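PDB 5JVV: beta-1,3-glucosyltransferase from Paecilomyces sp. J18, which is a fungal carbohydrate-active enzyme with a beta-jelly-roll fold, a sandwich of two curved, largely antiparallel sheets. Local coordinates for residues D89-G95 / E286-N292; P94-C98 / N124-Q128; E193-L197 / N225-T229; S143-G149 / T221-N225. All coordinates share one frame; numbering follows the deposited sequence.

Overall arrangement
The four contacts form two pairs at different places in a beta sandwich. Contacts 1 and 2 share Pro94 and Gly95, have centres about 12 Å apart, and touch where Ile97 packs on Glu286 and Ala287. Contact 2 joins the loops before strand 100-107 and after strand 116-121, neighbours in the other sheet. Contacts 3 and 4 share Asn225 and strand 224-226, with centres about 9 Å apart. Contacts 1 and 3 lie on opposite sides of the chain's centre, about 26 Å between their centres, yet both belong to the same antiparallel sheet. Along the chain, contact 1 spans the longest interval, joining strand 84-90 to the final strand 289-297; contacts 3 and 4 fall within it.

Contact 1 of 4, residues D89-G95 / E286-N292; sequences DIKHMPG and EAYWEIN
Ile90 and His92 pair with Ile291 and Glu290 in antiparallel strands of the jelly-roll sandwich, and the extra residue, Lys91, creates a classic beta bulge in which Lys91 and His92 both face Glu290. The backbone bonds record the shift. Glu290 O accepts Lys91 N at 2.8 Å and also His92 N at 3.3 Å, while Glu290 N donates back to His92 O.

Among the side-chain polar bonds, the His92 imidazole is held by two acceptors close to its plane. ND1 of His92 donates to Tyr288 O at 2.8 Å, and NE2 of His92 reaches Glu286 OE1 at 2.7 Å, approaching from above the carboxylate plane. Together they fix the rotation of the ring. Beyond the bulge, Asn292 ND2 gives a nearly straight bond to Asp89 OD1 (2.9 Å, 166°), an oxygen that also forms a salt bridge with Arg202.

Aromatic packing lies on both sides of the pairing. Tyr288, whose ring is brought back by a chi1 of 69°, makes an offset stack with His92, the centroids 3.7 Å apart and the planes almost parallel. Towards the sandwich interior Trp289 takes Ile90 CG2 at its edge, and one face receives two CH-pi contacts: Met93 CB over the six-membered ring and Pro94 CD, 3.4 Å from the five-membered centroid and only 9° off its normal.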
loop_
_atom_site.group_PDB
_atom_site.type_symbol
_atom_site.label_atom_id
_atom_site.label_comp_id
_atom_site.label_asym_id
_atom_site.label_seq_id
_atom_site.Cartn_x
_atom_site.Cartn_y
_atom_site.Cartn_z
ATOM N N ASP A 89 -12.154 -0.247 0.442
ATOM C CA ASP A 89 -12.594 -0.126 1.823
ATOM C C ASP A 89 -11.762 -1.091 2.660
ATOM O O ASP A 89 -11.878 -2.310 2.523
ATOM C CB ASP A 89 -14.106 -0.396 1.937
ATOM C CG ASP A 89 -14.626 -0.256 3.355
ATOM O OD1 ASP A 89 -13.920 -0.645 4.301
ATOM O OD2 ASP A 89 -15.778 0.218 3.527
ATOM N N ILE A 90 -10.907 -0.531 3.517
ATOM C CA ILE A 90 -9.927 -1.308 4.268
ATOM C C ILE A 90 -10.183 -1.114 5.762
ATOM O O ILE A 90 -10.150 0.010 6.262
ATOM C CB ILE A 90 -8.500 -0.843 3.899
ATOM C CG1 ILE A 90 -8.270 -1.011 2.393
ATOM C CG2 ILE A 90 -7.445 -1.605 4.698
ATOM C CD1 ILE A 90 -7.094 -0.215 1.847
ATOM N N LYS A 91 -10.460 -2.204 6.470
ATOM C CA LYS A 91 -10.743 -2.134 7.896
ATOM C C LYS A 91 -9.456 -2.039 8.722
ATOM O O LYS A 91 -9.422 -1.401 9.776
ATOM C CB LYS A 91 -11.574 -3.351 8.330
ATOM C CG LYS A 91 -11.870 -3.404 9.825
ATOM C CD LYS A 91 -12.448 -4.746 10.254
ATOM C CE LYS A 91 -13.835 -4.987 9.682
ATOM N NZ LYS A 91 -14.824 -4.002 10.206
ATOM N N HIS A 92 -8.390 -2.665 8.234
ATOM C CA HIS A 92 -7.155 -2.781 8.993
ATOM C C HIS A 92 -6.014 -2.881 7.998
ATOM O O HIS A 92 -6.165 -3.485 6.932
ATOM C CB HIS A 92 -7.210 -4.054 9.855
ATOM C CG HIS A 92 -6.170 -4.134 10.934
ATOM N ND1 HIS A 92 -4.884 -4.581 10.704
ATOM C CD2 HIS A 92 -6.251 -3.898 12.265
ATOM C CE1 HIS A 92 -4.212 -4.586 11.838
ATOM N NE2 HIS A 92 -5.013 -4.171 12.805
ATOM N N MET A 93 -4.881 -2.276 8.331
ATOM C CA MET A 93 -3.669 -2.434 7.537
ATOM C C MET A 93 -2.542 -2.790 8.490
ATOM O O MET A 93 -2.717 -2.696 9.705
ATOM C CB MET A 93 -3.333 -1.160 6.754
ATOM C CG MET A 93 -2.835 0.007 7.607
ATOM S SD MET A 93 -2.055 1.261 6.586
ATOM C CE MET A 93 -0.601 0.366 6.090
ATOM N N PRO A 94 -1.390 -3.230 7.959
ATOM C CA PRO A 94 -0.336 -3.587 8.918
ATOM C C PRO A 94 0.040 -2.390 9.784
ATOM O O PRO A 94 0.087 -1.233 9.311
ATOM C CB PRO A 94 0.810 -4.036 8.006
ATOM C CG PRO A 94 0.083 -4.670 6.858
ATOM C CD PRO A 94 -1.111 -3.765 6.615
ATOM N N GLY A 95 0.253 -2.669 11.069
ATOM C CA GLY A 95 0.427 -1.614 12.049
ATOM C C GLY A 95 1.773 -0.926 12.010
ATOM O O GLY A 95 2.640 -1.221 11.180
ATOM N N GLU A 286 -0.279 -7.774 14.576
ATOM C CA GLU A 286 -1.034 -6.668 13.987
ATOM C C GLU A 286 -0.569 -6.308 12.582
ATOM O O GLU A 286 -1.056 -5.344 12.005
ATOM C CB GLU A 286 -0.962 -5.414 14.876
ATOM C CG GLU A 286 -1.812 -5.486 16.131
ATOM C CD GLU A 286 -3.293 -5.460 15.815
ATOM O OE1 GLU A 286 -3.745 -4.463 15.210
ATOM O OE2 GLU A 286 -3.991 -6.435 16.162
ATOM N N ALA A 287 0.366 -7.077 12.029
ATOM C CA ALA A 287 0.846 -6.813 10.679
ATOM C C ALA A 287 -0.030 -7.530 9.662
ATOM O O ALA A 287 0.426 -8.435 8.967
ATOM C CB ALA A 287 2.317 -7.243 10.539
ATOM N N TYR A 288 -1.295 -7.117 9.573
ATOM C CA TYR A 288 -2.228 -7.712 8.619
ATOM C C TYR A 288 -3.123 -6.692 7.954
ATOM O O TYR A 288 -3.401 -5.635 8.515
ATOM C CB TYR A 288 -3.093 -8.795 9.278
ATOM C CG TYR A 288 -4.118 -8.315 10.291
ATOM C CD1 TYR A 288 -5.408 -7.967 9.901
ATOM C CD2 TYR A 288 -3.811 -8.274 11.646
ATOM C CE1 TYR A 288 -6.353 -7.562 10.833
ATOM C CE2 TYR A 288 -4.743 -7.872 12.585
ATOM C CZ TYR A 288 -6.014 -7.514 12.168
ATOM O OH TYR A 288 -6.958 -7.114 13.090
ATOM N N TRP A 289 -3.550 -7.019 6.741
ATOM C CA TRP A 289 -4.607 -6.279 6.059
ATOM C C TRP A 289 -5.938 -6.956 6.337
ATOM O O TRP A 289 -6.029 -8.189 6.344
ATOM C CB TRP A 289 -4.388 -6.309 4.542
ATOM C CG TRP A 289 -3.155 -5.643 4.069
ATOM C CD1 TRP A 289 -1.925 -6.210 3.912
ATOM C CD2 TRP A 289 -3.031 -4.285 3.636
ATOM N NE1 TRP A 289 -1.032 -5.285 3.429
ATOM C CE2 TRP A 289 -1.690 -4.094 3.243
ATOM C CE3 TRP A 289 -3.922 -3.207 3.549
ATOM C CZ2 TRP A 289 -1.215 -2.871 2.786
ATOM C CZ3 TRP A 289 -3.441 -1.985 3.084
ATOM C CH2 TRP A 289 -2.102 -1.832 2.709
ATOM N N GLU A 290 -6.979 -6.157 6.552
ATOM C CA GLU A 290 -8.340 -6.685 6.516
ATOM C C GLU A 290 -9.079 -5.801 5.542
ATOM O O GLU A 290 -9.301 -4.615 5.798
ATOM C CB GLU A 290 -9.024 -6.690 7.883
ATOM C CG GLU A 290 -10.405 -7.340 7.804
ATOM C CD GLU A 290 -11.047 -7.607 9.153
ATOM O OE1 GLU A 290 -10.363 -7.485 10.191
ATOM O OE2 GLU A 290 -12.250 -7.943 9.166
ATOM N N ILE A 291 -9.428 -6.376 4.403
ATOM C CA ILE A 291 -10.007 -5.605 3.315
ATOM C C ILE A 291 -11.486 -5.943 3.188
ATOM O O ILE A 291 -11.853 -7.100 2.983
ATOM C CB ILE A 291 -9.272 -5.900 1.990
ATOM C CG1 ILE A 291 -7.802 -5.483 2.105
ATOM C CG2 ILE A 291 -9.954 -5.191 0.816
ATOM C CD1 ILE A 291 -6.860 -6.225 1.160
ATOM N N ASN A 292 -12.341 -4.935 3.330
ATOM C CA ASN A 292 -13.782 -5.138 3.168
ATOM C C ASN A 292 -14.174 -5.334 1.712
ATOM O O ASN A 292 -14.874 -6.292 1.369
ATOM C CB ASN A 292 -14.564 -3.962 3.752
ATOM C CG ASN A 292 -14.723 -4.067 5.243
ATOM O OD1 ASN A 292 -14.896 -5.163 5.785
ATOM N ND2 ASN A 292 -14.669 -2.930 5.924
#

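Contact 2 of 4, residues P94-C98 / N124-Q128; sequences PGSIC and NTQSQ
Ser96 and Gln126 meet through a side-chain-to-backbone hydrogen bond between two irregular loops of the beta sandwich, one leading into strand 100-107 and the other leaving its antiparallel neighbour, strand 116-121. The hydroxyl Ser96 OG donates to Gln126 O at 2.7 Å, tilted 28° from the carbonyl plane. Its torsion puts OG beside the backbone N and opposite the carbonyl carbon (chi1 -60°), which carries it across the gap to the other loop.

Two residues earlier, Asn124 O has three partners. The N-H of Ile97 reaches it in a bent, weak bond of 3.1 Å, and Ser96 CA adds a C-H contact. A water completes the set, donating to Asn124 O at 2.7 Å and to Gly95 O at 2.9 Å, so that the two carbonyls are bridged. In the reverse direction Asn124 CA turns its hydrogen to Ile97 O at 3.2 Å. The apolar part of this shell is slight: the Thr125 methyl CG2 lies against Cys98 SG at 3.9 Å.

Farther out, several groups set these partners in place. Cys98 is joined by a disulfide to Cys262, and Thr125 OG1 bonds to Asp260 O, so both loops are tied to the region around 260. The Asn124 amide spans Gly99 N and Ala252 O. On the Gln126 side, the amide bonds mainly to near neighbours in the chain: OE1 meets Val123 N, and Gln126 NE2 donates to Gln128 O at 2.8 Å, close to the carbonyl plane.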
loop_
_atom_site.group_PDB
_atom_site.type_symbol
_atom_site.label_atom_id
_atom_site.label_comp_id
_atom_site.label_asym_id
_atom_site.label_seq_id
_atom_site.Cartn_x
_atom_site.Cartn_y
_atom_site.Cartn_z
ATOM N N PRO A 94 -1.390 -3.230 7.959
ATOM C CA PRO A 94 -0.336 -3.587 8.918
ATOM C C PRO A 94 0.040 -2.390 9.784
ATOM O O PRO A 94 0.087 -1.233 9.311
ATOM C CB PRO A 94 0.810 -4.036 8.006
ATOM C CG PRO A 94 0.083 -4.670 6.858
ATOM C CD PRO A 94 -1.111 -3.765 6.615
ATOM N N GLY A 95 0.253 -2.669 11.069
ATOM C CA GLY A 95 0.427 -1.614 12.049
ATOM C C GLY A 95 1.773 -0.926 12.010
ATOM O O GLY A 95 2.640 -1.221 11.180
ATOM N N SER A 96 1.928 0.023 12.926
ATOM C CA SER A 96 3.173 0.756 13.072
ATOM C C SER A 96 4.099 -0.127 13.886
ATOM O O SER A 96 4.100 -0.085 15.115
ATOM C CB SER A 96 2.891 2.075 13.785
ATOM O OG SER A 96 1.969 2.841 13.014
ATOM N N ILE A 97 4.874 -0.947 13.178
ATOM C CA ILE A 97 5.592 -2.074 13.765
ATOM C C ILE A 97 7.005 -2.107 13.195
ATOM O O ILE A 97 7.174 -2.029 11.985
ATOM C CB ILE A 97 4.883 -3.405 13.418
ATOM C CG1 ILE A 97 3.456 -3.440 13.979
ATOM C CG2 ILE A 97 5.695 -4.603 13.914
ATOM C CD1 ILE A 97 2.575 -4.492 13.304
ATOM N N CYS A 98 8.020 -2.238 14.055
ATOM C CA CYS A 98 9.402 -2.274 13.597
ATOM C C CYS A 98 9.621 -3.390 12.586
ATOM O O CYS A 98 9.225 -4.538 12.818
ATOM C CB CYS A 98 10.343 -2.446 14.782
ATOM S SG CYS A 98 10.399 -1.007 15.866
ATOM N N ASN A 124 8.180 0.565 9.132
ATOM C CA ASN A 124 8.454 0.574 10.559
ATOM C C ASN A 124 7.325 1.234 11.339
ATOM O O ASN A 124 6.164 0.937 11.081
ATOM C CB ASN A 124 9.825 1.202 10.787
ATOM C CG ASN A 124 10.905 0.454 10.037
ATOM O OD1 ASN A 124 10.921 -0.792 10.041
ATOM N ND2 ASN A 124 11.785 1.183 9.357
ATOM N N THR A 125 7.640 2.129 12.267
ATOM C CA THR A 125 6.612 2.687 13.147
ATOM C C THR A 125 5.979 3.979 12.630
ATOM O O THR A 125 5.419 4.761 13.410
ATOM C CB THR A 125 7.173 2.925 14.551
ATOM O OG1 THR A 125 8.308 3.792 14.450
ATOM C CG2 THR A 125 7.602 1.603 15.188
ATOM N N GLN A 126 6.055 4.189 11.318
ATOM C CA GLN A 126 5.424 5.332 10.662
ATOM C C GLN A 126 3.959 5.461 11.080
ATOM O O GLN A 126 3.281 4.460 11.286
ATOM C CB GLN A 126 5.512 5.113 9.159
ATOM C CG GLN A 126 5.107 6.279 8.307
ATOM C CD GLN A 126 5.500 6.058 6.873
ATOM O OE1 GLN A 126 6.585 5.530 6.582
ATOM N NE2 GLN A 126 4.630 6.453 5.960
ATOM N N SER A 127 3.471 6.696 11.197
ATOM C CA SER A 127 2.108 6.928 11.670
ATOM C C SER A 127 1.213 7.650 10.665
ATOM O O SER A 127 -0.015 7.660 10.827
ATOM C CB SER A 127 2.126 7.701 12.989
ATOM O OG SER A 127 2.817 8.922 12.837
ATOM N N GLN A 128 1.816 8.268 9.655
ATOM C CA GLN A 128 1.043 8.969 8.629
ATOM C C GLN A 128 1.388 8.382 7.267
ATOM O O GLN A 128 2.542 8.046 7.017
ATOM C CB GLN A 128 1.332 10.480 8.672
ATOM C CG GLN A 128 0.866 11.158 9.967
ATOM C CD GLN A 128 1.290 12.617 10.084
ATOM O OE1 GLN A 128 1.850 13.030 11.102
ATOM N NE2 GLN A 128 1.005 13.408 9.056
HETATM O O HOH W 1 4.415 -0.028 9.242
#

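Contact 3 of 4, residues E193-L197 / N225-T229; sequences EFIKL and NFKGT
Ile195 O accepts the N-H of Phe226 at 2.8 Å, and Ile195 N answers with a bond of 3.0 Å to Phe226 O; the two make Ile195 and Phe226 a hydrogen-bonded pair of an antiparallel ladder at the end of one sheet of the beta sandwich. Phe226 O is also approached by Phe194 CA, in a C-H contact of 3.2 Å. The following pair, Lys196 with Asn225, is of the non-hydrogen-bonded kind.

The pairing separates two environments. On the face of Ile195, the Phe226 ring heads into the core between the sheets, its edge passing Ile195 O and its CE2 meeting Leu197 CD1 at 3.8 Å at an oblique slant. Met131 and Leu133 of strand 130-134 pack against this ring from the other sheet.

On the opposite face the Lys196 chain, extended beyond CG, runs alongside Asn225. Its CG and CE both lie 3.7 Å from Asn225 OD1, a buried oxygen for which the model offers no hydrogen-bond partner, so methylene groups line that side of the amide. The same Lys196 CE sits above the centre of the Phe194 ring, 3.5 Å from its plane. Phe194 has CG between backbone N and carbonyl carbon (chi1 58°), which stands the ring out from the strand on the same face as Lys196, where the lysine chain can reach over it. Lys227 lies beside Phe194 and points the same way, its amine bonded to Ser143 OG. Their closest touch joins Phe194 CB to Lys227 CB at 3.7 Å.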
loop_
_atom_site.group_PDB
_atom_site.type_symbol
_atom_site.label_atom_id
_atom_site.label_comp_id
_atom_site.label_asym_id
_atom_site.label_seq_id
_atom_site.Cartn_x
_atom_site.Cartn_y
_atom_site.Cartn_z
ATOM N N GLU A 193 -4.696 13.836 -16.985
ATOM C CA GLU A 193 -4.004 14.981 -16.406
ATOM C C GLU A 193 -3.493 14.748 -14.993
ATOM O O GLU A 193 -2.495 15.350 -14.585
ATOM C CB GLU A 193 -4.924 16.198 -16.427
ATOM C CG GLU A 193 -5.201 16.700 -17.832
ATOM C CD GLU A 193 -6.469 17.530 -17.928
ATOM O OE1 GLU A 193 -7.125 17.759 -16.888
ATOM O OE2 GLU A 193 -6.811 17.949 -19.053
ATOM N N PHE A 194 -4.173 13.894 -14.233
ATOM C CA PHE A 194 -3.825 13.758 -12.827
ATOM C C PHE A 194 -4.168 12.408 -12.216
ATOM O O PHE A 194 -4.980 11.648 -12.746
ATOM C CB PHE A 194 -4.469 14.885 -11.999
ATOM C CG PHE A 194 -5.980 14.947 -12.088
ATOM C CD1 PHE A 194 -6.776 14.006 -11.438
ATOM C CD2 PHE A 194 -6.597 15.975 -12.779
ATOM C CE1 PHE A 194 -8.159 14.076 -11.510
ATOM C CE2 PHE A 194 -7.984 16.058 -12.848
ATOM C CZ PHE A 194 -8.760 15.100 -12.216
ATOM N N ILE A 195 -3.515 12.118 -11.099
ATOM C CA ILE A 195 -3.952 11.064 -10.200
ATOM C C ILE A 195 -4.243 11.731 -8.866
ATOM O O ILE A 195 -3.377 12.395 -8.291
ATOM C CB ILE A 195 -2.879 9.967 -10.049
ATOM C CG1 ILE A 195 -2.848 9.122 -11.323
ATOM C CG2 ILE A 195 -3.183 9.079 -8.849
ATOM C CD1 ILE A 195 -1.539 8.428 -11.551
ATOM N N LYS A 196 -5.476 11.589 -8.391
ATOM C CA LYS A 196 -5.860 12.148 -7.099
ATOM C C LYS A 196 -6.154 11.024 -6.129
ATOM O O LYS A 196 -6.806 10.042 -6.495
ATOM C CB LYS A 196 -7.085 13.045 -7.244
ATOM C CG LYS A 196 -6.795 14.349 -7.965
ATOM C CD LYS A 196 -8.083 15.133 -8.206
ATOM C CE LYS A 196 -7.813 16.443 -8.926
ATOM N NZ LYS A 196 -9.083 17.225 -9.138
ATOM N N LEU A 197 -5.666 11.165 -4.899
ATOM C CA LEU A 197 -5.884 10.153 -3.862
ATOM C C LEU A 197 -6.597 10.764 -2.660
ATOM O O LEU A 197 -6.234 11.858 -2.218
ATOM C CB LEU A 197 -4.556 9.537 -3.416
ATOM C CG LEU A 197 -3.689 8.921 -4.517
ATOM C CD1 LEU A 197 -2.340 8.478 -3.948
ATOM C CD2 LEU A 197 -4.406 7.736 -5.134
ATOM N N ASN A 225 -2.680 15.245 -4.425
ATOM C CA ASN A 225 -3.116 15.728 -5.735
ATOM C C ASN A 225 -1.941 15.702 -6.705
ATOM O O ASN A 225 -1.151 16.656 -6.765
ATOM C CB ASN A 225 -3.710 17.136 -5.615
ATOM C CG ASN A 225 -4.483 17.564 -6.858
ATOM O OD1 ASN A 225 -4.281 17.029 -7.952
ATOM N ND2 ASN A 225 -5.361 18.556 -6.696
ATOM N N PHE A 226 -1.811 14.604 -7.444
ATOM C CA PHE A 226 -0.673 14.444 -8.345
ATOM C C PHE A 226 -1.007 15.025 -9.711
ATOM O O PHE A 226 -1.543 14.353 -10.600
ATOM C CB PHE A 226 -0.211 12.985 -8.414
ATOM C CG PHE A 226 0.293 12.454 -7.096
ATOM C CD1 PHE A 226 1.647 12.477 -6.792
ATOM C CD2 PHE A 226 -0.600 11.963 -6.149
ATOM C CE1 PHE A 226 2.118 11.995 -5.570
ATOM C CE2 PHE A 226 -0.155 11.483 -4.924
ATOM C CZ PHE A 226 1.216 11.500 -4.631
ATOM N N LYS A 227 -0.659 16.295 -9.861
ATOM C CA LYS A 227 -1.066 17.103 -10.999
ATOM C C LYS A 227 -0.005 18.182 -11.122
ATOM O O LYS A 227 0.467 18.695 -10.110
ATOM C CB LYS A 227 -2.441 17.707 -10.714
ATOM C CG LYS A 227 -2.955 18.687 -11.751
ATOM C CD LYS A 227 -4.429 18.999 -11.463
ATOM C CE LYS A 227 -4.748 20.464 -11.677
ATOM N NZ LYS A 227 -4.063 21.319 -10.669
ATOM N N GLY A 228 0.402 18.502 -12.344
ATOM C CA GLY A 228 1.471 19.470 -12.518
ATOM C C GLY A 228 2.006 19.598 -13.924
ATOM O O GLY A 228 1.253 19.802 -14.872
ATOM N N THR A 229 3.324 19.480 -14.058
ATOM C CA THR A 229 4.009 19.890 -15.282
ATOM C C THR A 229 4.075 18.824 -16.366
ATOM O O THR A 229 4.716 19.027 -17.396
ATOM C CB THR A 229 5.440 20.368 -14.990
ATOM O OG1 THR A 229 6.233 19.277 -14.503
ATOM C CG2 THR A 229 5.428 21.482 -13.967
HETATM O O HOH W 2 -0.974 17.469 -14.737
#

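Contact 4 of 4, residues S143-G149 / T221-N225; sequences SDDDQTG and TPMGN
A classic beta bulge, with Met223 and Gly224 both facing Leu197, begins the end strand 224-226, and residues 143-149 close over it. Backbone bonds secure the far end of this loop: Thr148 N donates to Pro222 O at 2.9 Å, and Gly149 N to Met223 O, also at 2.9 Å.

Two amide side chains work in opposite senses. Gln147 OE1 takes the N-H of Asn225 on a lone pair at 2.9 Å (171°), much as a neighbouring strand's carbonyl would, and its NE2 is bonded to Thr151 OG1. Asn225, its CG anti to the backbone N (chi1 -166°), donates from ND2 almost straight to Asp146 O at 2.9 Å. That carbonyl belongs to the last residue of a type I turn, Ser143 to Asp146. The Thr221 methyl CG2 packs against the loop backbone, 3.4 Å from Gln147 N.

Water extends the grip. One molecule donates to both Asn225 O, at 2.7 Å, and Gln147 OE1; another bridges Asp146 OD1 and Thr221 OG1, and a third joins Thr148 OG1 to Thr221 O. A loop thus supplies hydrogen-bond partners to the outer edge of a bulged end strand, as at the edge of a beta-sandwich sheet.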
loop_
_atom_site.group_PDB
_atom_site.type_symbol
_atom_site.label_atom_id
_atom_site.label_comp_id
_atom_site.label_asym_id
_atom_site.label_seq_id
_atom_site.Cartn_x
_atom_site.Cartn_y
_atom_site.Cartn_z
ATOM N N SER A 143 0.329 21.022 -7.126
ATOM C CA SER A 143 -1.023 21.247 -6.619
ATOM C C SER A 143 -1.107 21.171 -5.093
ATOM O O SER A 143 -2.131 20.755 -4.547
ATOM C CB SER A 143 -2.005 20.259 -7.262
ATOM O OG SER A 143 -2.153 20.533 -8.649
ATOM N N ASP A 144 -0.040 21.584 -4.407
ATOM C CA ASP A 144 0.013 21.523 -2.940
ATOM C C ASP A 144 -1.050 22.419 -2.289
ATOM O O ASP A 144 -1.299 22.335 -1.082
ATOM C CB ASP A 144 1.434 21.843 -2.424
ATOM C CG ASP A 144 1.566 21.697 -0.901
ATOM O OD1 ASP A 144 1.658 20.548 -0.392
ATOM O OD2 ASP A 144 1.598 22.737 -0.209
ATOM N N ASP A 145 -1.696 23.250 -3.104
ATOM C CA ASP A 145 -2.742 24.153 -2.632
ATOM C C ASP A 145 -4.158 23.701 -3.023
ATOM O O ASP A 145 -5.126 24.442 -2.843
ATOM C CB ASP A 145 -2.468 25.576 -3.128
ATOM C CG ASP A 145 -1.166 26.145 -2.577
ATOM O OD1 ASP A 145 -0.921 26.010 -1.359
ATOM O OD2 ASP A 145 -0.384 26.722 -3.363
ATOM N N ASP A 146 -4.273 22.496 -3.576
ATOM C CA ASP A 146 -5.565 21.810 -3.684
ATOM C C ASP A 146 -5.365 20.384 -3.189
ATOM O O ASP A 146 -5.626 19.406 -3.897
ATOM C CB ASP A 146 -6.132 21.832 -5.116
ATOM C CG ASP A 146 -7.519 21.195 -5.208
ATOM O OD1 ASP A 146 -8.245 21.179 -4.187
ATOM O OD2 ASP A 146 -7.886 20.697 -6.299
ATOM N N GLN A 147 -4.905 20.276 -1.947
ATOM C CA GLN A 147 -4.486 18.999 -1.394
ATOM C C GLN A 147 -4.345 19.136 0.118
ATOM O O GLN A 147 -3.801 20.131 0.598
ATOM C CB GLN A 147 -3.171 18.588 -2.068
ATOM C CG GLN A 147 -2.145 17.892 -1.207
ATOM C CD GLN A 147 -0.859 17.623 -1.974
ATOM O OE1 GLN A 147 -0.880 17.027 -3.057
ATOM N NE2 GLN A 147 0.272 18.069 -1.422
ATOM N N THR A 148 -4.868 18.176 0.874
ATOM C CA THR A 148 -4.780 18.254 2.340
ATOM C C THR A 148 -3.456 17.719 2.864
ATOM O O THR A 148 -2.994 18.133 3.929
ATOM C CB THR A 148 -5.948 17.547 3.060
ATOM O OG1 THR A 148 -5.959 16.149 2.732
ATOM C CG2 THR A 148 -7.266 18.184 2.670
ATOM N N GLY A 149 -2.855 16.787 2.128
ATOM C CA GLY A 149 -1.546 16.271 2.489
ATOM C C GLY A 149 -0.451 17.296 2.254
ATOM O O GLY A 149 -0.697 18.383 1.733
ATOM N N THR A 221 -11.539 17.910 -1.057
ATOM C CA THR A 221 -10.141 18.115 -1.432
ATOM C C THR A 221 -9.368 16.803 -1.337
ATOM O O THR A 221 -9.498 16.087 -0.347
ATOM C CB THR A 221 -9.495 19.156 -0.506
ATOM O OG1 THR A 221 -10.265 20.366 -0.544
ATOM C CG2 THR A 221 -8.060 19.452 -0.939
ATOM N N PRO A 222 -8.572 16.473 -2.375
ATOM C CA PRO A 222 -7.776 15.239 -2.327
ATOM C C PRO A 222 -6.766 15.280 -1.197
ATOM O O PRO A 222 -6.340 16.374 -0.811
ATOM C CB PRO A 222 -7.000 15.266 -3.650
ATOM C CG PRO A 222 -7.798 16.131 -4.549
ATOM C CD PRO A 222 -8.433 17.174 -3.665
ATOM N N MET A 223 -6.352 14.121 -0.695
ATOM C CA MET A 223 -5.249 14.104 0.255
ATOM C C MET A 223 -3.920 14.221 -0.481
ATOM O O MET A 223 -3.006 14.887 -0.009
ATOM C CB MET A 223 -5.278 12.852 1.134
ATOM C CG MET A 223 -4.321 12.929 2.314
ATOM S SD MET A 223 -4.594 11.628 3.531
ATOM C CE MET A 223 -3.956 10.180 2.679
ATOM N N GLY A 224 -3.828 13.582 -1.647
ATOM C CA GLY A 224 -2.678 13.730 -2.523
ATOM C C GLY A 224 -3.152 14.113 -3.917
ATOM O O GLY A 224 -3.955 13.399 -4.520
ATOM N N ASN A 225 -2.680 15.245 -4.425
ATOM C CA ASN A 225 -3.116 15.728 -5.735
ATOM C C ASN A 225 -1.941 15.702 -6.705
ATOM O O ASN A 225 -1.151 16.656 -6.765
ATOM C CB ASN A 225 -3.710 17.136 -5.615
ATOM C CG ASN A 225 -4.483 17.564 -6.858
ATOM O OD1 ASN A 225 -4.281 17.029 -7.952
ATOM N ND2 ASN A 225 -5.361 18.556 -6.696
HETATM O O HOH W 3 0.408 18.452 -5.464
HETATM O O HOH W 4 -9.458 22.511 -2.275
HETATM O O HOH W 5 -8.500 15.250 2.044
#